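Local coordinates for capsular polysaccharide export system protein KpsC (Thermosulfurimonas dismutans, PDB 6MGD) that transfers Kdo in β-2,7 linkage, probably in building the glycolipid anchor of Gram-negative bacterial capsules, at residues A[98-103]-A[278-283]; A[108-113]-A[287-292]; A[154-159]-A[238-243]. One frame throughout, in Å; residues are numbered along the deposited sequence.

Interaction 1. Residues A[98-103]-A[278-283]; sequences YDATKP and PRRNIK
Arg279 lays its guanidinium group over the backbone and ring of Pro103, and the two side chains cross at about a right angle. One face of the guanidinium looks onto the peptide link between Lys102 and Pro103, with Pro103 N 3.7 Å above the guanidinium plane of Arg279 and displaced toward its rim. NH1 of Arg279 makes the tightest approach, 3.3 Å from Pro103 CA, and also lies 3.4 Å from Pro103 CG. A bend at chi3 (49°) after an extended chi2 turns the flat group onto the proline. NH2 of Arg279 passes the carbonyl oxygens of Lys102, at 3.9 Å, and Ala100, at 4.0 Å, without bonding to either; its charge is met by a salt bridge to Glu107. The contact across the loops is therefore one of van der Waals touch, the guanidinium face lying against the Lys102–Pro103 peptide, while the ionic bond comes from Glu107 of helix 105-112.

Arg280 reaches in along a straight chain, and its NH2 comes within 4.4 Å of Ala100 CB. This is a loose touch; the polar work of Arg280 is done by NH1, which bonds to the carbonyl oxygens of Pro263 and Ala266. The other loop is shaped by an Asx turn: Asp99 OD1 accepts both the backbone N of Thr101, at 3.1 Å, and Thr101 OG1.

The contact lies at the surface. Loop 98-103 connects strand 88-92 of the mixed sheet to helix 105-112, while loop 278-283 runs from strand 272-273, at the border of the parallel sheet, to helix 286-296.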
ATOM      1  N   TYR A  98       4.350   4.384   0.958  1.00 54.13           N
ATOM      2  CA  TYR A  98       4.498   3.940   2.338  1.00 56.06           C
ATOM      3  C   TYR A  98       5.580   4.698   3.095  1.00 57.69           C
ATOM      4  O   TYR A  98       5.757   4.457   4.294  1.00 59.09           O
ATOM      5  CB  TYR A  98       4.783   2.432   2.395  1.00 57.55           C
ATOM      6  CG  TYR A  98       6.024   1.984   1.656  1.00 58.39           C
ATOM      7  CD1 TYR A  98       7.293   2.183   2.197  1.00 59.78           C
ATOM      8  CD2 TYR A  98       5.928   1.337   0.431  1.00 57.84           C
ATOM      9  CE1 TYR A  98       8.425   1.772   1.529  1.00 61.15           C
ATOM     10  CE2 TYR A  98       7.057   0.918  -0.244  1.00 59.19           C
ATOM     11  CZ  TYR A  98       8.303   1.141   0.311  1.00 60.85           C
ATOM     12  OH  TYR A  98       9.430   0.725  -0.354  1.00 62.47           O
ATOM     13  N   ASP A  99       6.302   5.599   2.435  1.00 59.71           N
ATOM     14  CA  ASP A  99       7.345   6.390   3.085  1.00 60.84           C
ATOM     15  C   ASP A  99       6.706   7.680   3.582  1.00 62.06           C
ATOM     16  O   ASP A  99       6.500   8.622   2.812  1.00 63.26           O
ATOM     17  CB  ASP A  99       8.496   6.662   2.121  1.00 61.57           C
ATOM     18  CG  ASP A  99       9.774   7.056   2.833  1.00 63.53           C
ATOM     19  OD1 ASP A  99       9.698   7.735   3.879  1.00 61.91           O
ATOM     20  OD2 ASP A  99      10.861   6.680   2.345  1.00 64.50           O
ATOM     21  N   ALA A 100       6.383   7.719   4.872  1.00 62.07           N
ATOM     22  CA  ALA A 100       5.781   8.891   5.489  1.00 61.87           C
ATOM     23  C   ALA A 100       6.813   9.891   5.991  1.00 64.29           C
ATOM     24  O   ALA A 100       6.432  10.926   6.547  1.00 65.55           O
ATOM     25  CB  ALA A 100       4.868   8.469   6.646  1.00 60.88           C
ATOM     26  N   THR A 101       8.104   9.612   5.819  1.00 64.42           N
ATOM     27  CA  THR A 101       9.124  10.552   6.262  1.00 65.86           C
ATOM     28  C   THR A 101       9.412  11.612   5.210  1.00 64.61           C
ATOM     29  O   THR A 101       9.850  12.716   5.550  1.00 66.81           O
ATOM     30  CB  THR A 101      10.410   9.808   6.613  1.00 65.90           C
ATOM     31  OG1 THR A 101      11.017   9.309   5.414  1.00 65.64           O
ATOM     32  CG2 THR A 101      10.108   8.642   7.545  1.00 66.08           C
ATOM     33  N   LYS A 102       9.169  11.298   3.946  1.00 67.13           N
ATOM     34  CA  LYS A 102       9.394  12.192   2.824  1.00 66.96           C
ATOM     35  C   LYS A 102       8.120  12.284   2.000  1.00 65.26           C
ATOM     36  O   LYS A 102       7.252  11.408   2.084  1.00 63.29           O
ATOM     37  CB  LYS A 102      10.559  11.699   1.951  1.00 67.01           C
ATOM     38  CG  LYS A 102      11.924  11.951   2.564  1.00 71.01           C
ATOM     39  CD  LYS A 102      13.036  11.751   1.547  1.00 72.53           C
ATOM     40  CE  LYS A 102      14.328  12.417   2.005  1.00 76.48           C
ATOM     41  NZ  LYS A 102      14.158  13.889   2.178  1.00 77.71           N
ATOM     42  N   PRO A 103       7.964  13.348   1.212  1.00 65.29           N
ATOM     43  CA  PRO A 103       6.761  13.478   0.385  1.00 62.51           C
ATOM     44  C   PRO A 103       6.667  12.378  -0.663  1.00 61.35           C
ATOM     45  O   PRO A 103       7.673  11.824  -1.111  1.00 62.29           O
ATOM     46  CB  PRO A 103       6.925  14.856  -0.265  1.00 64.45           C
ATOM     47  CG  PRO A 103       7.822  15.603   0.662  1.00 67.33           C
ATOM     48  CD  PRO A 103       8.771  14.581   1.210  1.00 67.13           C
ATOM     49  N   PRO A 278       2.823  14.044  10.920  1.00 65.40           N
ATOM     50  CA  PRO A 278       3.444  15.376  11.021  1.00 70.05           C
ATOM     51  C   PRO A 278       3.251  16.254   9.797  1.00 72.87           C
ATOM     52  O   PRO A 278       3.644  17.427   9.841  1.00 75.68           O
ATOM     53  CB  PRO A 278       4.934  15.056  11.224  1.00 70.34           C
ATOM     54  CG  PRO A 278       4.992  13.596  11.582  1.00 67.26           C
ATOM     55  CD  PRO A 278       3.820  12.963  10.913  1.00 63.84           C
ATOM     56  N   ARG A 279       2.669  15.741   8.712  1.00 70.71           N
ATOM     57  CA  ARG A 279       2.646  16.471   7.454  1.00 73.80           C
ATOM     58  C   ARG A 279       1.292  16.494   6.758  1.00 76.66           C
ATOM     59  O   ARG A 279       1.206  17.011   5.639  1.00 79.67           O
ATOM     60  CB  ARG A 279       3.683  15.884   6.483  1.00 71.62           C
ATOM     61  CG  ARG A 279       5.127  16.013   6.939  1.00 72.27           C
ATOM     62  CD  ARG A 279       6.076  15.314   5.975  1.00 69.84           C
ATOM     63  NE  ARG A 279       5.808  15.684   4.589  1.00 69.78           N
ATOM     64  CZ  ARG A 279       5.212  14.889   3.705  1.00 66.62           C
ATOM     65  NH1 ARG A 279       5.000  15.310   2.466  1.00 67.07           N
ATOM     66  NH2 ARG A 279       4.832  13.668   4.060  1.00 63.21           N
ATOM     67  N   ARG A 280       0.238  15.960   7.370  1.00 74.46           N
ATOM     68  CA  ARG A 280      -1.063  15.855   6.721  1.00 73.66           C
ATOM     69  C   ARG A 280      -2.108  16.599   7.542  1.00 75.06           C
ATOM     70  O   ARG A 280      -2.316  16.287   8.719  1.00 74.86           O
ATOM     71  CB  ARG A 280      -1.460  14.389   6.534  1.00 70.86           C
ATOM     72  CG  ARG A 280      -0.514  13.624   5.621  1.00 69.05           C
ATOM     73  CD  ARG A 280      -0.898  12.161   5.495  1.00 66.23           C
ATOM     74  NE  ARG A 280       0.195  11.364   4.941  1.00 65.79           N
ATOM     75  CZ  ARG A 280       0.183  10.039   4.846  1.00 65.32           C
ATOM     76  NH1 ARG A 280      -0.871   9.348   5.266  1.00 64.14           N
ATOM     77  NH2 ARG A 280       1.226   9.400   4.332  1.00 65.56           N
ATOM     78  N   ASN A 281      -2.762  17.580   6.914  1.00 78.54           N
ATOM     79  CA  ASN A 281      -3.819  18.359   7.542  1.00 81.28           C
ATOM     80  C   ASN A 281      -5.178  18.186   6.884  1.00 80.54           C
ATOM     81  O   ASN A 281      -6.188  18.563   7.490  1.00 82.86           O
ATOM     82  CB  ASN A 281      -3.470  19.857   7.524  1.00 85.65           C
ATOM     83  CG  ASN A 281      -2.094  20.144   8.083  1.00 88.03           C
ATOM     84  OD1 ASN A 281      -1.083  19.930   7.414  1.00 87.80           O
ATOM     85  ND2 ASN A 281      -2.047  20.645   9.313  1.00 90.77           N
ATOM     86  N   ILE A 282      -5.233  17.628   5.681  1.00 79.40           N
ATOM     87  CA  ILE A 282      -6.446  17.623   4.874  1.00 78.91           C
ATOM     88  C   ILE A 282      -7.383  16.522   5.350  1.00 76.29           C
ATOM     89  O   ILE A 282      -6.951  15.413   5.690  1.00 73.45           O
ATOM     90  CB  ILE A 282      -6.088  17.453   3.386  1.00 78.70           C
ATOM     91  CG1 ILE A 282      -4.957  18.414   3.002  1.00 81.98           C
ATOM     92  CG2 ILE A 282      -7.305  17.685   2.505  1.00 78.95           C
ATOM     93  CD1 ILE A 282      -5.283  19.880   3.237  1.00 86.67           C
ATOM     94  N   LYS A 283      -8.677  16.835   5.385  1.00 74.27           N
ATOM     95  CA  LYS A 283      -9.725  15.864   5.669  1.00 72.83           C
ATOM     96  C   LYS A 283     -10.356  15.436   4.348  1.00 70.02           C
ATOM     97  O   LYS A 283     -10.907  16.269   3.622  1.00 72.84           O
ATOM     98  CB  LYS A 283     -10.776  16.455   6.610  1.00 76.42           C
ATOM     99  CG  LYS A 283     -11.979  15.557   6.862  1.00 76.88           C
ATOM    100  CD  LYS A 283     -11.589  14.331   7.662  1.00 74.98           C
ATOM    101  CE  LYS A 283     -12.782  13.424   7.918  1.00 75.66           C
ATOM    102  NZ  LYS A 283     -13.376  12.908   6.652  1.00 74.87           N
TER

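Interaction 2. Residues A[108-113]-A[287-292]; sequences EILLAR and QELVAG
Arg113 and Glu288 join the C-terminal end of helix 105-112 to the first turn of helix 286-296, in a helix-helix packing of the GT-B fold. The short axes run roughly antiparallel, at 137°, and approach to 9.7 Å.

Arg113 follows the last helical residue and leaves the helix with a positive phi. From its CB the chain starts out with CG wedged between the backbone N and the carbonyl carbon (chi1 60°) and bends at chi3, which swings the guanidinium group toward the other helix. Arg113 NE gives Glu288 OE1 a weak, bent hydrogen bond of 3.3 Å. Arg113 CZ follows at 3.5 Å from Glu288 OE1, and at the tip Arg113 NH2 forms the main bond of the salt bridge, 2.8 Å from Glu288 OE1 and fairly straight (162°). That bond uses the syn lone pair of OE1 and lies almost in the guanidinium plane. The remaining nitrogen, Arg113 NH1, packs against Ile282 CG2. One carboxylate oxygen thus takes both N-H groups, while the two flat groups stay nearly coplanar. Glu288 stretches out to meet them with its chain extended beyond CG. Its second oxygen, OE2, accepts from the backbone N of Ser285, as in the glutamate arm of a capping box, so the carboxylate is held from both its own helix start and the neighbouring helix.

Along the helices from this bridge the contact is mainly apolar. Gly292 presents bare backbone, and Ile109 CG2 rests against its CA. Val290 and Ala291 turn instead to helix 117-132. Leu110 makes the rest of the apolar contact: its CD1 reaches Leu289 CD2 at 4.3 Å, while CD2 of Leu110 rests against the backbone of the other helix, 3.7 Å from Glu288 O and 3.8 Å from Gly292 CA.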
ATOM      1  N   GLU A 108       0.872  14.215  -2.887  1.00 59.95           N
ATOM      2  CA  GLU A 108       0.674  15.453  -3.633  1.00 64.78           C
ATOM      3  C   GLU A 108      -0.626  15.422  -4.425  1.00 61.59           C
ATOM      4  O   GLU A 108      -1.284  16.459  -4.575  1.00 65.17           O
ATOM      5  CB  GLU A 108       1.858  15.708  -4.569  1.00 67.83           C
ATOM      6  CG  GLU A 108       3.223  15.766  -3.885  1.00 71.72           C
ATOM      7  CD  GLU A 108       3.282  16.775  -2.752  1.00 77.87           C
ATOM      8  OE1 GLU A 108       3.411  16.350  -1.584  1.00 78.14           O
ATOM      9  OE2 GLU A 108       3.196  17.991  -3.027  1.00 82.98           O
ATOM     10  N   ILE A 109      -1.010  14.253  -4.942  1.00 64.43           N
ATOM     11  CA  ILE A 109      -2.289  14.127  -5.639  1.00 62.40           C
ATOM     12  C   ILE A 109      -3.438  14.437  -4.688  1.00 62.70           C
ATOM     13  O   ILE A 109      -4.341  15.221  -5.005  1.00 65.43           O
ATOM     14  CB  ILE A 109      -2.432  12.724  -6.254  1.00 60.31           C
ATOM     15  CG1 ILE A 109      -1.524  12.573  -7.475  1.00 60.80           C
ATOM     16  CG2 ILE A 109      -3.881  12.446  -6.629  1.00 62.15           C
ATOM     17  CD1 ILE A 109      -1.639  11.222  -8.148  1.00 58.08           C
ATOM     18  N   LEU A 110      -3.410  13.835  -3.497  1.00 61.37           N
ATOM     19  CA  LEU A 110      -4.499  14.016  -2.545  1.00 64.58           C
ATOM     20  C   LEU A 110      -4.549  15.436  -1.994  1.00 72.12           C
ATOM     21  O   LEU A 110      -5.631  15.924  -1.650  1.00 76.47           O
ATOM     22  CB  LEU A 110      -4.366  13.001  -1.410  1.00 62.56           C
ATOM     23  CG  LEU A 110      -4.376  11.537  -1.858  1.00 57.00           C
ATOM     24  CD1 LEU A 110      -4.093  10.605  -0.691  1.00 55.64           C
ATOM     25  CD2 LEU A 110      -5.703  11.184  -2.524  1.00 55.70           C
ATOM     26  N   LEU A 111      -3.401  16.113  -1.900  1.00 66.95           N
ATOM     27  CA  LEU A 111      -3.391  17.491  -1.416  1.00 72.91           C
ATOM     28  C   LEU A 111      -3.928  18.448  -2.471  1.00 77.89           C
ATOM     29  O   LEU A 111      -4.776  19.298  -2.175  1.00 83.18           O
ATOM     30  CB  LEU A 111      -1.977  17.890  -0.989  1.00 73.49           C
ATOM     31  CG  LEU A 111      -1.690  19.378  -0.755  1.00 79.21           C
ATOM     32  CD1 LEU A 111      -2.639  19.986   0.268  1.00 85.57           C
ATOM     33  CD2 LEU A 111      -0.248  19.565  -0.315  1.00 80.94           C
ATOM     34  N   ALA A 112      -3.437  18.336  -3.709  1.00 76.40           N
ATOM     35  CA  ALA A 112      -3.974  19.159  -4.788  1.00 80.35           C
ATOM     36  C   ALA A 112      -5.448  18.861  -5.027  1.00 79.79           C
ATOM     37  O   ALA A 112      -6.210  19.762  -5.395  1.00 84.77           O
ATOM     38  CB  ALA A 112      -3.168  18.945  -6.069  1.00 78.34           C
ATOM     39  N   ARG A 113      -5.856  17.606  -4.814  1.00 76.03           N
ATOM     40  CA  ARG A 113      -7.242  17.138  -4.807  1.00 76.63           C
ATOM     41  C   ARG A 113      -8.122  17.771  -5.881  1.00 80.94           C
ATOM     42  O   ARG A 113      -9.306  18.029  -5.645  1.00 84.04           O
ATOM     43  CB  ARG A 113      -7.865  17.351  -3.418  1.00 79.67           C
ATOM     44  CG  ARG A 113      -7.916  18.794  -2.930  1.00 86.38           C
ATOM     45  CD  ARG A 113      -8.179  18.877  -1.436  1.00 88.08           C
ATOM     46  NE  ARG A 113      -9.390  18.162  -1.045  1.00 86.17           N
ATOM     47  CZ  ARG A 113     -10.070  18.405   0.070  1.00 89.84           C
ATOM     48  NH1 ARG A 113      -9.665  19.355   0.902  1.00 95.98           N
ATOM     49  NH2 ARG A 113     -11.162  17.704   0.351  1.00 88.02           N
ATOM     50  N   GLN A 287     -14.234   8.644  -1.281  1.00 56.67           N
ATOM     51  CA  GLN A 287     -14.133   8.735  -2.734  1.00 57.79           C
ATOM     52  C   GLN A 287     -12.875   9.481  -3.157  1.00 57.01           C
ATOM     53  O   GLN A 287     -12.217   9.095  -4.131  1.00 55.98           O
ATOM     54  CB  GLN A 287     -15.378   9.413  -3.304  1.00 62.44           C
ATOM     55  CG  GLN A 287     -16.662   8.640  -3.065  1.00 64.00           C
ATOM     56  CD  GLN A 287     -17.895   9.463  -3.366  1.00 67.80           C
ATOM     57  OE1 GLN A 287     -17.810  10.533  -3.970  1.00 68.94           O
ATOM     58  NE2 GLN A 287     -19.052   8.971  -2.940  1.00 70.10           N
ATOM     59  N   GLU A 288     -12.526  10.557  -2.445  1.00 57.78           N
ATOM     60  CA  GLU A 288     -11.287  11.265  -2.748  1.00 58.33           C
ATOM     61  C   GLU A 288     -10.080  10.355  -2.559  1.00 52.82           C
ATOM     62  O   GLU A 288      -9.165  10.345  -3.390  1.00 51.09           O
ATOM     63  CB  GLU A 288     -11.165  12.514  -1.872  1.00 64.63           C
ATOM     64  CG  GLU A 288     -12.345  13.471  -1.981  1.00 70.54           C
ATOM     65  CD  GLU A 288     -12.182  14.707  -1.114  1.00 74.65           C
ATOM     66  OE1 GLU A 288     -11.495  15.656  -1.548  1.00 77.93           O
ATOM     67  OE2 GLU A 288     -12.735  14.726   0.005  1.00 76.24           O
ATOM     68  N   LEU A 289     -10.072   9.572  -1.477  1.00 55.46           N
ATOM     69  CA  LEU A 289      -8.982   8.630  -1.239  1.00 52.73           C
ATOM     70  C   LEU A 289      -8.899   7.599  -2.360  1.00 52.84           C
ATOM     71  O   LEU A 289      -7.822   7.348  -2.912  1.00 56.36           O
ATOM     72  CB  LEU A 289      -9.178   7.940   0.112  1.00 50.59           C
ATOM     73  CG  LEU A 289      -7.963   7.551   0.965  1.00 48.14           C
ATOM     74  CD1 LEU A 289      -8.273   6.316   1.808  1.00 45.89           C
ATOM     75  CD2 LEU A 289      -6.699   7.340   0.140  1.00 46.09           C
ATOM     76  N   VAL A 290     -10.037   6.997  -2.711  1.00 53.10           N
ATOM     77  CA  VAL A 290     -10.051   5.955  -3.733  1.00 50.73           C
ATOM     78  C   VAL A 290      -9.672   6.528  -5.094  1.00 49.66           C
ATOM     79  O   VAL A 290      -8.857   5.946  -5.820  1.00 47.84           O
ATOM     80  CB  VAL A 290     -11.428   5.266  -3.762  1.00 52.99           C
ATOM     81  CG1 VAL A 290     -11.584   4.421  -5.021  1.00 52.66           C
ATOM     82  CG2 VAL A 290     -11.607   4.411  -2.514  1.00 52.44           C
ATOM     83  N   ALA A 291     -10.246   7.680  -5.457  1.00 50.40           N
ATOM     84  CA  ALA A 291      -9.920   8.296  -6.740  1.00 50.28           C
ATOM     85  C   ALA A 291      -8.433   8.600  -6.857  1.00 49.88           C
ATOM     86  O   ALA A 291      -7.869   8.527  -7.954  1.00 50.04           O
ATOM     87  CB  ALA A 291     -10.737   9.572  -6.936  1.00 52.05           C
ATOM     88  N   GLY A 292      -7.782   8.936  -5.745  1.00 51.19           N
ATOM     89  CA  GLY A 292      -6.363   9.229  -5.765  1.00 50.38           C
ATOM     90  C   GLY A 292      -5.492   7.992  -5.689  1.00 49.00           C
ATOM     91  O   GLY A 292      -4.572   7.823  -6.494  1.00 48.51           O
TER

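Interaction 3. Residues A[154-159]-A[238-243]; sequences KIIVVP and EVHVLT
Val157 O accepts the backbone N of His240 at 2.9 Å and 172°, the shortest bond across these parallel strands. Val157 N donates to Glu238 O, and one step earlier Glu238 N donates to Ile155 O, both at 3.2 Å, so Val157 is gripped through its N and its O.

Side chains on the face of Ile156 carry the polar part. Ile156 CG2 sits over the ring of His240, 3.8 Å from its centroid, a CH-pi contact, and Ile156 CD1 extends over NE2 and CE1. The ring is fixed at both nitrogens: His240 NE2 donates to Glu238 OE1 at 3.1 Å, in the ring plane and onto the anti lone pair, while ND1 pairs with Tyr260 OH. Glu238 OE2 in turn forms a salt bridge with Lys154 NZ, which meets it at 3.2 Å from above the carboxylate plane.

On the face of Val157 the contacts between the strands are apolar. Val157 and Val239 lie side by side, CG1 to CG2 3.6 Å, and Pro159 CG leans on Val241 CG1. Helix 178-188 packs on Val158 and His240, helix 246-253 on Val239 and Pro159. Adjacent first and fourth strands, in a parallel sheet ordered 3-2-1-4-5-6 and flanked by helices, mark the Rossmann-like domain of a GT-B glycosyltransferase.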
ATOM      1  N   LYS A 154     -16.566  -5.301  22.420  1.00 74.04           N
ATOM      2  CA  LYS A 154     -16.304  -4.795  21.079  1.00 72.84           C
ATOM      3  C   LYS A 154     -15.285  -5.682  20.377  1.00 71.34           C
ATOM      4  O   LYS A 154     -14.238  -6.012  20.941  1.00 66.65           O
ATOM      5  CB  LYS A 154     -15.806  -3.351  21.141  1.00 71.49           C
ATOM      6  CG  LYS A 154     -15.573  -2.721  19.777  1.00 71.09           C
ATOM      7  CD  LYS A 154     -15.590  -1.202  19.850  1.00 69.67           C
ATOM      8  CE  LYS A 154     -14.411  -0.658  20.635  1.00 67.98           C
ATOM      9  NZ  LYS A 154     -14.396   0.832  20.631  1.00 66.81           N
ATOM     10  N   ILE A 155     -15.597  -6.078  19.148  1.00 71.65           N
ATOM     11  CA  ILE A 155     -14.736  -6.958  18.365  1.00 71.41           C
ATOM     12  C   ILE A 155     -13.684  -6.110  17.659  1.00 68.24           C
ATOM     13  O   ILE A 155     -14.019  -5.259  16.825  1.00 68.27           O
ATOM     14  CB  ILE A 155     -15.550  -7.782  17.354  1.00 75.35           C
ATOM     15  CG1 ILE A 155     -16.652  -8.572  18.066  1.00 79.95           C
ATOM     16  CG2 ILE A 155     -14.643  -8.737  16.589  1.00 73.08           C
ATOM     17  CD1 ILE A 155     -16.130  -9.618  19.027  1.00 73.93           C
ATOM     18  N   ILE A 156     -12.415  -6.342  17.989  1.00 65.94           N
ATOM     19  CA  ILE A 156     -11.283  -5.675  17.352  1.00 62.35           C
ATOM     20  C   ILE A 156     -10.436  -6.731  16.647  1.00 62.45           C
ATOM     21  O   ILE A 156     -10.160  -7.792  17.219  1.00 62.37           O
ATOM     22  CB  ILE A 156     -10.446  -4.876  18.371  1.00 60.18           C
ATOM     23  CG1 ILE A 156     -11.230  -3.673  18.899  1.00 59.88           C
ATOM     24  CG2 ILE A 156      -9.140  -4.401  17.748  1.00 56.66           C
ATOM     25  CD1 ILE A 156     -10.406  -2.742  19.784  1.00 57.75           C
ATOM     26  N   VAL A 157     -10.044  -6.448  15.401  1.00 59.97           N
ATOM     27  CA  VAL A 157      -9.196  -7.332  14.608  1.00 62.14           C
ATOM     28  C   VAL A 157      -7.874  -6.623  14.344  1.00 62.62           C
ATOM     29  O   VAL A 157      -7.845  -5.418  14.070  1.00 56.35           O
ATOM     30  CB  VAL A 157      -9.869  -7.748  13.280  1.00 64.75           C
ATOM     31  CG1 VAL A 157     -10.111  -6.541  12.385  1.00 64.75           C
ATOM     32  CG2 VAL A 157      -9.042  -8.803  12.547  1.00 65.71           C
ATOM     33  N   VAL A 158      -6.781  -7.372  14.445  1.00 58.65           N
ATOM     34  CA  VAL A 158      -5.438  -6.843  14.220  1.00 56.74           C
ATOM     35  C   VAL A 158      -4.714  -7.739  13.223  1.00 59.75           C
ATOM     36  O   VAL A 158      -4.384  -8.887  13.550  1.00 60.49           O
ATOM     37  CB  VAL A 158      -4.648  -6.731  15.537  1.00 55.58           C
ATOM     38  CG1 VAL A 158      -3.195  -6.366  15.261  1.00 53.98           C
ATOM     39  CG2 VAL A 158      -5.287  -5.706  16.463  1.00 54.64           C
ATOM     40  N   PRO A 159      -4.458  -7.269  12.000  1.00 59.40           N
ATOM     41  CA  PRO A 159      -3.708  -8.077  11.026  1.00 60.96           C
ATOM     42  C   PRO A 159      -2.212  -7.922  11.256  1.00 60.97           C
ATOM     43  O   PRO A 159      -1.680  -6.811  11.223  1.00 60.44           O
ATOM     44  CB  PRO A 159      -4.136  -7.487   9.676  1.00 61.23           C
ATOM     45  CG  PRO A 159      -4.459  -6.064   9.988  1.00 59.07           C
ATOM     46  CD  PRO A 159      -4.988  -6.029  11.405  1.00 58.56           C
ATOM     47  N   GLU A 238     -14.191  -2.897  14.680  1.00 64.57           N
ATOM     48  CA  GLU A 238     -13.130  -1.970  14.316  1.00 61.56           C
ATOM     49  C   GLU A 238     -11.892  -2.761  13.914  1.00 60.35           C
ATOM     50  O   GLU A 238     -11.669  -3.879  14.389  1.00 61.70           O
ATOM     51  CB  GLU A 238     -12.787  -1.014  15.470  1.00 62.02           C
ATOM     52  CG  GLU A 238     -13.943  -0.144  15.943  1.00 63.90           C
ATOM     53  CD  GLU A 238     -13.574   0.727  17.132  1.00 65.42           C
ATOM     54  OE1 GLU A 238     -12.449   0.579  17.657  1.00 65.39           O
ATOM     55  OE2 GLU A 238     -14.409   1.560  17.543  1.00 66.32           O
ATOM     56  N   VAL A 239     -11.083  -2.166  13.038  1.00 58.82           N
ATOM     57  CA  VAL A 239      -9.842  -2.769  12.560  1.00 58.59           C
ATOM     58  C   VAL A 239      -8.677  -1.911  13.043  1.00 54.59           C
ATOM     59  O   VAL A 239      -8.624  -0.709  12.757  1.00 51.07           O
ATOM     60  CB  VAL A 239      -9.828  -2.898  11.028  1.00 58.63           C
ATOM     61  CG1 VAL A 239      -8.598  -3.667  10.570  1.00 60.11           C
ATOM     62  CG2 VAL A 239     -11.098  -3.570  10.541  1.00 62.99           C
ATOM     63  N   HIS A 240      -7.740  -2.520  13.767  1.00 54.19           N
ATOM     64  CA  HIS A 240      -6.587  -1.811  14.316  1.00 54.00           C
ATOM     65  C   HIS A 240      -5.316  -2.347  13.670  1.00 54.09           C
ATOM     66  O   HIS A 240      -4.974  -3.521  13.846  1.00 54.10           O
ATOM     67  CB  HIS A 240      -6.528  -1.949  15.838  1.00 54.27           C
ATOM     68  CG  HIS A 240      -7.640  -1.241  16.552  1.00 54.28           C
ATOM     69  ND1 HIS A 240      -7.458  -0.588  17.752  1.00 54.18           N
ATOM     70  CD2 HIS A 240      -8.948  -1.086  16.235  1.00 54.13           C
ATOM     71  CE1 HIS A 240      -8.605  -0.060  18.142  1.00 53.77           C
ATOM     72  NE2 HIS A 240      -9.525  -0.347  17.239  1.00 53.52           N
ATOM     73  N   VAL A 241      -4.616  -1.482  12.933  1.00 52.16           N
ATOM     74  CA  VAL A 241      -3.465  -1.876  12.132  1.00 53.40           C
ATOM     75  C   VAL A 241      -2.269  -1.002  12.496  1.00 51.84           C
ATOM     76  O   VAL A 241      -2.378  -0.031  13.244  1.00 52.19           O
ATOM     77  CB  VAL A 241      -3.748  -1.779  10.619  1.00 53.30           C
ATOM     78  CG1 VAL A 241      -5.040  -2.499  10.269  1.00 54.30           C
ATOM     79  CG2 VAL A 241      -3.810  -0.321  10.185  1.00 51.79           C
ATOM     80  N   LEU A 242      -1.113  -1.371  11.944  1.00 52.41           N
ATOM     81  CA  LEU A 242       0.078  -0.533  12.005  1.00 49.73           C
ATOM     82  C   LEU A 242       0.210   0.236  10.693  1.00 49.80           C
ATOM     83  O   LEU A 242      -0.180   1.405  10.613  1.00 50.25           O
ATOM     84  CB  LEU A 242       1.323  -1.380  12.285  1.00 51.52           C
ATOM     85  CG  LEU A 242       2.610  -0.656  12.703  1.00 51.74           C
ATOM     86  CD1 LEU A 242       2.374   0.225  13.923  1.00 49.28           C
ATOM     87  CD2 LEU A 242       3.730  -1.655  12.976  1.00 53.21           C
ATOM     88  N   THR A 243       0.744  -0.413   9.652  1.00 49.09           N
ATOM     89  CA  THR A 243       0.806   0.178   8.318  1.00 48.49           C
ATOM     90  C   THR A 243       0.237  -0.757   7.254  1.00 51.73           C
ATOM     91  O   THR A 243       0.564  -0.610   6.072  1.00 48.80           O
ATOM     92  CB  THR A 243       2.239   0.561   7.936  1.00 47.76           C
ATOM     93  OG1 THR A 243       3.038  -0.623   7.830  1.00 48.78           O
ATOM     94  CG2 THR A 243       2.848   1.501   8.967  1.00 47.57           C
TER

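Overall arrangement
Interactions 1 and 2 bring together the same two chain regions, 98-113 and 278-292, and they touch: Ile282 packs on Arg113 and Leu111. They sit side by side where the chain returns from the parallel sheet to the mixed one. Interaction 1 is a surface contact between loops, without a hydrogen bond across it, whereas interaction 2 is partly buried and adds leucine packing and a salt bridge from the end of one helix to the other. Interaction 3 is nested inside the loop that both close, about 22 Å and 24 Å away between centres, and touches neither. It is the buried member, where backbone bonds between strands dominate and ion pairing is confined to one end.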